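Local coordinates for aggregation suppressing protein (Salmonella enterica subsp. enterica serovar Typhimurium, PDB 4ZJ9) that probably acts as a chaperone of the small heat-shock (HSP20) family, suppressing aggregation of proteins under stress, at residues E72-T75 with L80-T83; D48-K51 with Y57-T60; P64-E69 with A105-S110. One frame throughout, in Å; residues are numbered along the deposited sequence.

Contact 1. Residues E72-T75 with L80-T83; sequences EIET and LNIT
The antiparallel beta hairpin formed by strands 71-76 and 79-84 belongs to the beta sandwich of the alpha-crystallin domain, and here E72 to T75 run against L80 to T83. E72 with T83 and E74 with N81 are the hydrogen-bonded pairs. T83 N reaches E72 O at 2.8 Å, and E72 N returns to T83 O at 2.9 Å. Two residues farther along E72-T75, N81 N meets E74 O at 2.8 Å with a nearly straight N-H (168°), while E74 N closes the pair on N81 O.

I73 and I82, a non-hydrogen-bonded pair, lie side by side and point the same way. With CG1 of I73 set between its own N and carbonyl carbon (chi1 60°), CG2 of I73 sits beside the N and comes to 3.2 Å from I82 CD1, a distance too short to be taken at face value. L80 CD1 extends this apolar face, 4.2 Å from T75 CG2. On the other face, the E74 carboxylate comes across N81, its OE2 4.2 Å from N81 CB and its plane 83° from the amide; N81 OD1 itself is hydrogen-bonded to S110 OG.

Strand 71-76 is the outer strand of a three-stranded sheet, with 79-84 bonded on its far side to 107-112. The I73 and L80 face packs across the sandwich on V119 of strand 118-125, and I82 on L129 of strand 128-134.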
# COMPACT_ATOMS: atom_id res chain seq x y z
N GLU A 72 -0.98 15.64 -1.28
CA GLU A 72 -1.78 16.81 -1.58
C GLU A 72 -2.53 16.65 -2.84
O GLU A 72 -2.09 15.95 -3.74
CB GLU A 72 -0.90 18.03 -1.57
CG GLU A 72 -0.85 18.52 -0.13
CD GLU A 72 -0.08 19.78 0.09
OE1 GLU A 72 -0.11 20.68 -0.78
OE2 GLU A 72 0.53 19.84 1.18
N ILE A 73 -3.77 17.14 -2.82
CA ILE A 73 -4.61 17.10 -3.97
C ILE A 73 -5.03 18.52 -4.17
O ILE A 73 -5.27 19.24 -3.18
CB ILE A 73 -5.83 16.16 -3.86
CG1 ILE A 73 -6.73 16.55 -2.70
CG2 ILE A 73 -5.39 14.74 -3.56
CD1 ILE A 73 -8.05 15.81 -2.72
N GLU A 74 -5.02 18.96 -5.42
CA GLU A 74 -5.45 20.32 -5.73
C GLU A 74 -5.96 20.29 -7.16
O GLU A 74 -5.50 19.48 -7.99
CB GLU A 74 -4.31 21.32 -5.57
CG GLU A 74 -3.40 21.41 -6.79
CD GLU A 74 -2.08 22.13 -6.52
OE1 GLU A 74 -2.09 23.21 -5.88
OE2 GLU A 74 -1.03 21.59 -6.98
N THR A 75 -6.96 21.13 -7.40
CA THR A 75 -7.55 21.31 -8.72
C THR A 75 -7.00 22.67 -9.21
O THR A 75 -7.13 23.67 -8.54
CB THR A 75 -9.09 21.30 -8.61
OG1 THR A 75 -9.46 21.97 -7.40
CG2 THR A 75 -9.65 19.87 -8.46
N LEU A 80 -6.59 17.97 -12.03
CA LEU A 80 -6.47 17.41 -10.67
C LEU A 80 -5.06 16.92 -10.55
O LEU A 80 -4.64 16.07 -11.36
CB LEU A 80 -7.40 16.21 -10.52
CG LEU A 80 -7.21 15.41 -9.23
CD1 LEU A 80 -7.44 16.29 -8.01
CD2 LEU A 80 -8.16 14.24 -9.23
N ASN A 81 -4.36 17.43 -9.54
CA ASN A 81 -2.98 17.12 -9.31
C ASN A 81 -2.88 16.46 -7.95
O ASN A 81 -3.42 16.98 -6.96
CB ASN A 81 -2.10 18.36 -9.36
CG ASN A 81 -2.05 18.97 -10.76
OD1 ASN A 81 -1.92 18.24 -11.79
ND2 ASN A 81 -2.18 20.29 -10.81
N ILE A 82 -2.28 15.29 -7.94
CA ILE A 82 -2.05 14.55 -6.72
C ILE A 82 -0.54 14.47 -6.54
O ILE A 82 0.15 13.87 -7.35
CB ILE A 82 -2.57 13.11 -6.82
CG1 ILE A 82 -3.99 12.99 -7.39
CG2 ILE A 82 -2.38 12.37 -5.46
CD1 ILE A 82 -5.07 13.59 -6.56
N THR A 83 -0.04 15.04 -5.46
CA THR A 83 1.40 15.13 -5.23
C THR A 83 1.79 14.47 -3.94
O THR A 83 1.23 14.75 -2.90
CB THR A 83 1.84 16.60 -5.11
OG1 THR A 83 1.34 17.32 -6.24
CG2 THR A 83 3.35 16.71 -5.05

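Contact 2. Residues D48-K51 with Y57-T60; sequences DLQK and YLLT
D48 to K51 and Y57 to T60 are the two arms of a beta hairpin, and the main chain does most of the holding. D48 with T60 and Q50 with L58 are hydrogen-bonded pairs: D48 N lies 2.8 Å from T60 O, and Q50 N lies 2.8 Å from L58 O with an almost straight N-H (175°). Each pair is closed by the return bond, T60 N to D48 O and L58 N to Q50 O.

A water adds a polar link on the face that carries Q50, L58 and T60. It lies 2.6 Å from Q50 OE1 and 2.8 Å from L58 O, placed to donate to both though it has more acceptors in reach than protons, and 2.8 Å from T60 OG1. The L58 carbonyl it approaches already accepts Q50 N. The Q50 chain, extended beyond CG, runs alongside L58, which brings its OE1 to 3.7 Å from L58 CD2.

On the other face the contacts are mostly those of carbon side chains. L49 holds its CG anti to the backbone N (chi1 -175°), and its CD1 leans over the partner strand, 4.2 Å from L59 CB and a little farther from Y57 CB. Two side-chain carbons also meet backbone carbonyl oxygens: L59 CD1 reaches back to 3.5 Å from D48 O, and Y57 CB rests 3.6 Å from Q50 O.

Strand 56-62 is paired on its other side with 128-134 in the four-stranded sheet, where L59 packs on V131. On the outer side, D48, L49 and Q50 pair antiparallel with a strand of the second subunit, and D48 OD1 accepts I102 N of that subunit, which joins the sheets of the two subunits.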
# COMPACT_ATOMS: atom_id res chain seq x y z
N ASP A 48 -5.88 2.96 -10.31
CA ASP A 48 -7.02 2.43 -10.99
C ASP A 48 -7.89 3.64 -11.24
O ASP A 48 -7.92 4.60 -10.45
CB ASP A 48 -7.84 1.53 -10.09
CG ASP A 48 -7.20 0.15 -9.86
OD1 ASP A 48 -6.24 -0.26 -10.59
OD2 ASP A 48 -7.66 -0.50 -8.91
N LEU A 49 -8.69 3.55 -12.30
CA LEU A 49 -9.69 4.57 -12.58
C LEU A 49 -10.95 3.89 -12.92
O LEU A 49 -11.00 3.04 -13.85
CB LEU A 49 -9.21 5.49 -13.72
CG LEU A 49 -10.13 6.67 -14.03
CD1 LEU A 49 -10.22 7.67 -12.87
CD2 LEU A 49 -9.56 7.30 -15.30
N GLN A 50 -11.98 4.17 -12.15
CA GLN A 50 -13.25 3.59 -12.43
C GLN A 50 -14.30 4.64 -12.71
O GLN A 50 -14.17 5.78 -12.30
CB GLN A 50 -13.74 2.80 -11.20
CG GLN A 50 -12.90 1.58 -10.90
CD GLN A 50 -13.11 1.10 -9.45
OE1 GLN A 50 -12.36 1.46 -8.58
NE2 GLN A 50 -14.17 0.37 -9.20
N LYS A 51 -15.33 4.21 -13.43
CA LYS A 51 -16.51 5.01 -13.79
C LYS A 51 -17.71 4.36 -13.00
O LYS A 51 -18.13 3.25 -13.33
CB LYS A 51 -16.64 4.95 -15.33
CG LYS A 51 -17.67 5.85 -16.00
CD LYS A 51 -17.49 5.86 -17.55
CE LYS A 51 -17.59 4.44 -18.17
NZ LYS A 51 -17.71 4.36 -19.67
N TYR A 57 -16.51 9.43 -11.33
CA TYR A 57 -15.32 8.64 -11.46
C TYR A 57 -14.75 8.36 -10.06
O TYR A 57 -14.98 9.08 -9.15
CB TYR A 57 -14.29 9.38 -12.32
CG TYR A 57 -14.78 9.72 -13.70
CD1 TYR A 57 -15.45 10.93 -13.97
CD2 TYR A 57 -14.58 8.85 -14.75
CE1 TYR A 57 -15.92 11.23 -15.24
CE2 TYR A 57 -15.03 9.14 -16.03
CZ TYR A 57 -15.70 10.32 -16.28
OH TYR A 57 -16.13 10.53 -17.56
N LEU A 58 -14.02 7.27 -9.92
CA LEU A 58 -13.26 6.96 -8.71
C LEU A 58 -11.85 6.68 -9.11
O LEU A 58 -11.57 5.78 -9.88
CB LEU A 58 -13.83 5.80 -7.92
CG LEU A 58 -13.02 5.47 -6.64
CD1 LEU A 58 -13.22 6.51 -5.55
CD2 LEU A 58 -13.33 4.07 -6.11
N LEU A 59 -10.95 7.50 -8.58
CA LEU A 59 -9.53 7.32 -8.79
C LEU A 59 -8.98 6.66 -7.54
O LEU A 59 -9.21 7.12 -6.40
CB LEU A 59 -8.87 8.69 -8.99
CG LEU A 59 -7.36 8.66 -8.98
CD1 LEU A 59 -6.84 7.93 -10.20
CD2 LEU A 59 -6.90 10.11 -8.92
N THR A 60 -8.25 5.58 -7.73
CA THR A 60 -7.57 4.93 -6.62
C THR A 60 -6.08 4.91 -6.86
O THR A 60 -5.60 4.34 -7.86
CB THR A 60 -8.11 3.45 -6.49
OG1 THR A 60 -9.50 3.53 -6.21
CG2 THR A 60 -7.45 2.71 -5.36
O HOH W 1 -10.56 3.35 -8.83

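Contact 3. Residues P64-E69 with A105-S110; sequences PGWKEE and ADFQLS
W66 meets F107 in a T-shaped aromatic pair at one end of the alpha-crystallin beta sandwich, where the segment 64-69 that leads from strand 56-62 to strand 71-76 comes up to the start of strand 107-112. The tryptophan carries its half of the contact alone. Its CB points toward A105-S110, and CG stands beside the backbone N, anti to the carbonyl carbon (chi1 -73°), which carries the six-membered part of the indole to where F107 covers one face and A105 O meets the edge.

Along that ring, W66 CE2 is the first atom to meet the other segment, 3.8 Å from F107 CE1. CZ2 comes next and has two neighbours. F107 CE1 stands over the face, toward the rim, 3.6 Å from W66 CZ2. A105 O lies in the ring plane at the edge, 3.4 Å from W66 CZ2. W66 CH2 also has A105 O near it, at 3.8 Å.

F107 presents its edge to this face of W66, the centroids of the two six-membered rings being 5.1 Å apart and the planes 82° to each other. F107 gets there with CG between its own N and carbonyl carbon (chi1 64°), and the F107 side chain also packs on L71, I82 and V63. K104 makes a cation-pi contact with the indole, and its NZ is also hydrogen-bonded to G65 O, so one lysine holds both the loop and its tryptophan.

At the end of the indole, W66 CH2 lies 4.1 Å from D106 OD1, a carboxylate oxygen that accepts a hydrogen bond from H86 N.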
# COMPACT_ATOMS: atom_id res chain seq x y z
N PRO A 64 1.17 2.91 -0.34
CA PRO A 64 1.37 2.26 0.97
C PRO A 64 2.48 2.98 1.71
O PRO A 64 3.44 3.46 1.07
CB PRO A 64 1.75 0.84 0.58
CG PRO A 64 2.32 0.93 -0.82
CD PRO A 64 1.49 2.02 -1.45
N GLY A 65 2.33 3.12 3.03
CA GLY A 65 3.29 3.85 3.83
C GLY A 65 3.27 5.36 3.79
O GLY A 65 4.03 6.05 4.51
N TRP A 66 2.45 5.91 2.91
CA TRP A 66 2.32 7.39 2.82
C TRP A 66 1.41 7.91 3.91
O TRP A 66 0.37 7.27 4.20
CB TRP A 66 1.80 7.80 1.43
CG TRP A 66 2.81 7.65 0.37
CD1 TRP A 66 3.14 6.53 -0.30
CD2 TRP A 66 3.63 8.69 -0.14
NE1 TRP A 66 4.11 6.78 -1.19
CE2 TRP A 66 4.43 8.13 -1.13
CE3 TRP A 66 3.77 10.03 0.18
CZ2 TRP A 66 5.36 8.85 -1.83
CZ3 TRP A 66 4.72 10.77 -0.51
CH2 TRP A 66 5.50 10.17 -1.53
N LYS A 67 1.81 9.04 4.52
CA LYS A 67 1.02 9.74 5.54
C LYS A 67 0.19 10.89 4.92
O LYS A 67 0.50 11.39 3.84
CB LYS A 67 1.90 10.28 6.67
CG LYS A 67 2.58 9.23 7.56
CD LYS A 67 3.54 9.88 8.53
N GLU A 68 -0.87 11.29 5.62
CA GLU A 68 -1.79 12.28 5.07
C GLU A 68 -1.03 13.57 4.86
O GLU A 68 -1.18 14.23 3.84
CB GLU A 68 -3.07 12.49 5.90
CG GLU A 68 -2.94 13.24 7.23
CD GLU A 68 -4.22 13.20 8.11
OE1 GLU A 68 -5.33 12.86 7.63
OE2 GLU A 68 -4.14 13.51 9.33
N GLU A 69 -0.14 13.89 5.75
CA GLU A 69 0.65 15.14 5.56
C GLU A 69 1.62 15.15 4.35
O GLU A 69 2.10 16.19 3.96
CB GLU A 69 1.44 15.52 6.84
CG GLU A 69 2.44 14.48 7.30
CD GLU A 69 1.82 13.47 8.25
OE1 GLU A 69 0.56 13.30 8.27
OE2 GLU A 69 2.62 12.84 8.98
N ALA A 105 9.13 7.08 -3.27
CA ALA A 105 9.63 8.17 -4.06
C ALA A 105 8.51 9.16 -4.32
O ALA A 105 7.37 8.75 -4.54
CB ALA A 105 10.17 7.62 -5.38
N ASP A 106 8.86 10.44 -4.30
CA ASP A 106 7.92 11.52 -4.56
C ASP A 106 7.32 11.33 -5.95
O ASP A 106 7.96 10.79 -6.86
CB ASP A 106 8.64 12.87 -4.46
CG ASP A 106 9.14 13.17 -3.05
OD1 ASP A 106 8.86 12.34 -2.17
OD2 ASP A 106 9.77 14.23 -2.82
N PHE A 107 6.07 11.76 -6.12
CA PHE A 107 5.39 11.59 -7.39
C PHE A 107 4.41 12.71 -7.64
O PHE A 107 4.10 13.50 -6.75
CB PHE A 107 4.64 10.27 -7.41
CG PHE A 107 3.53 10.20 -6.39
CD1 PHE A 107 3.76 9.71 -5.11
CD2 PHE A 107 2.24 10.59 -6.73
CE1 PHE A 107 2.72 9.62 -4.20
CE2 PHE A 107 1.21 10.49 -5.83
CZ PHE A 107 1.46 10.05 -4.54
N GLN A 108 3.93 12.79 -8.87
CA GLN A 108 2.88 13.68 -9.23
C GLN A 108 2.10 13.06 -10.37
O GLN A 108 2.64 12.75 -11.45
CB GLN A 108 3.38 15.07 -9.60
CG GLN A 108 2.25 16.08 -9.50
CD GLN A 108 2.28 17.13 -10.57
OE1 GLN A 108 2.11 16.82 -11.75
NE2 GLN A 108 2.51 18.38 -10.17
N LEU A 109 0.82 12.85 -10.07
CA LEU A 109 -0.13 12.36 -11.01
C LEU A 109 -1.02 13.55 -11.39
O LEU A 109 -1.26 14.38 -10.58
CB LEU A 109 -0.93 11.22 -10.41
CG LEU A 109 -0.10 10.01 -10.01
CD1 LEU A 109 -1.05 8.98 -9.46
CD2 LEU A 109 0.64 9.40 -11.20
N SER A 110 -1.44 13.61 -12.65
CA SER A 110 -2.27 14.72 -13.19
C SER A 110 -3.40 14.16 -13.99
O SER A 110 -3.20 13.24 -14.81
CB SER A 110 -1.42 15.63 -14.04
OG SER A 110 -0.70 16.52 -13.19

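How the contacts relate
Contacts 1 and 2 are both antiparallel hairpins held by paired backbone bonds, but they sit in different sheets of the sandwich, about 15 Å apart between centres. Contact 1 is at the outer side of the three-stranded sheet, with its acidic side chains exposed and its isoleucines and leucine turned inward; contact 2 is at the edge through which the second subunit continues the four-stranded sheet. Contact 3 lies nearer the centre of the chain and uses side-chain rings in place of backbone pairing, with W66 and F107 buried while A105 and D106 are exposed. It shares the sheet of contact 1: strands 79-84 and 107-112 are neighbours, and T83 packs on Q108. Its loop follows directly from the strand used in contact 2.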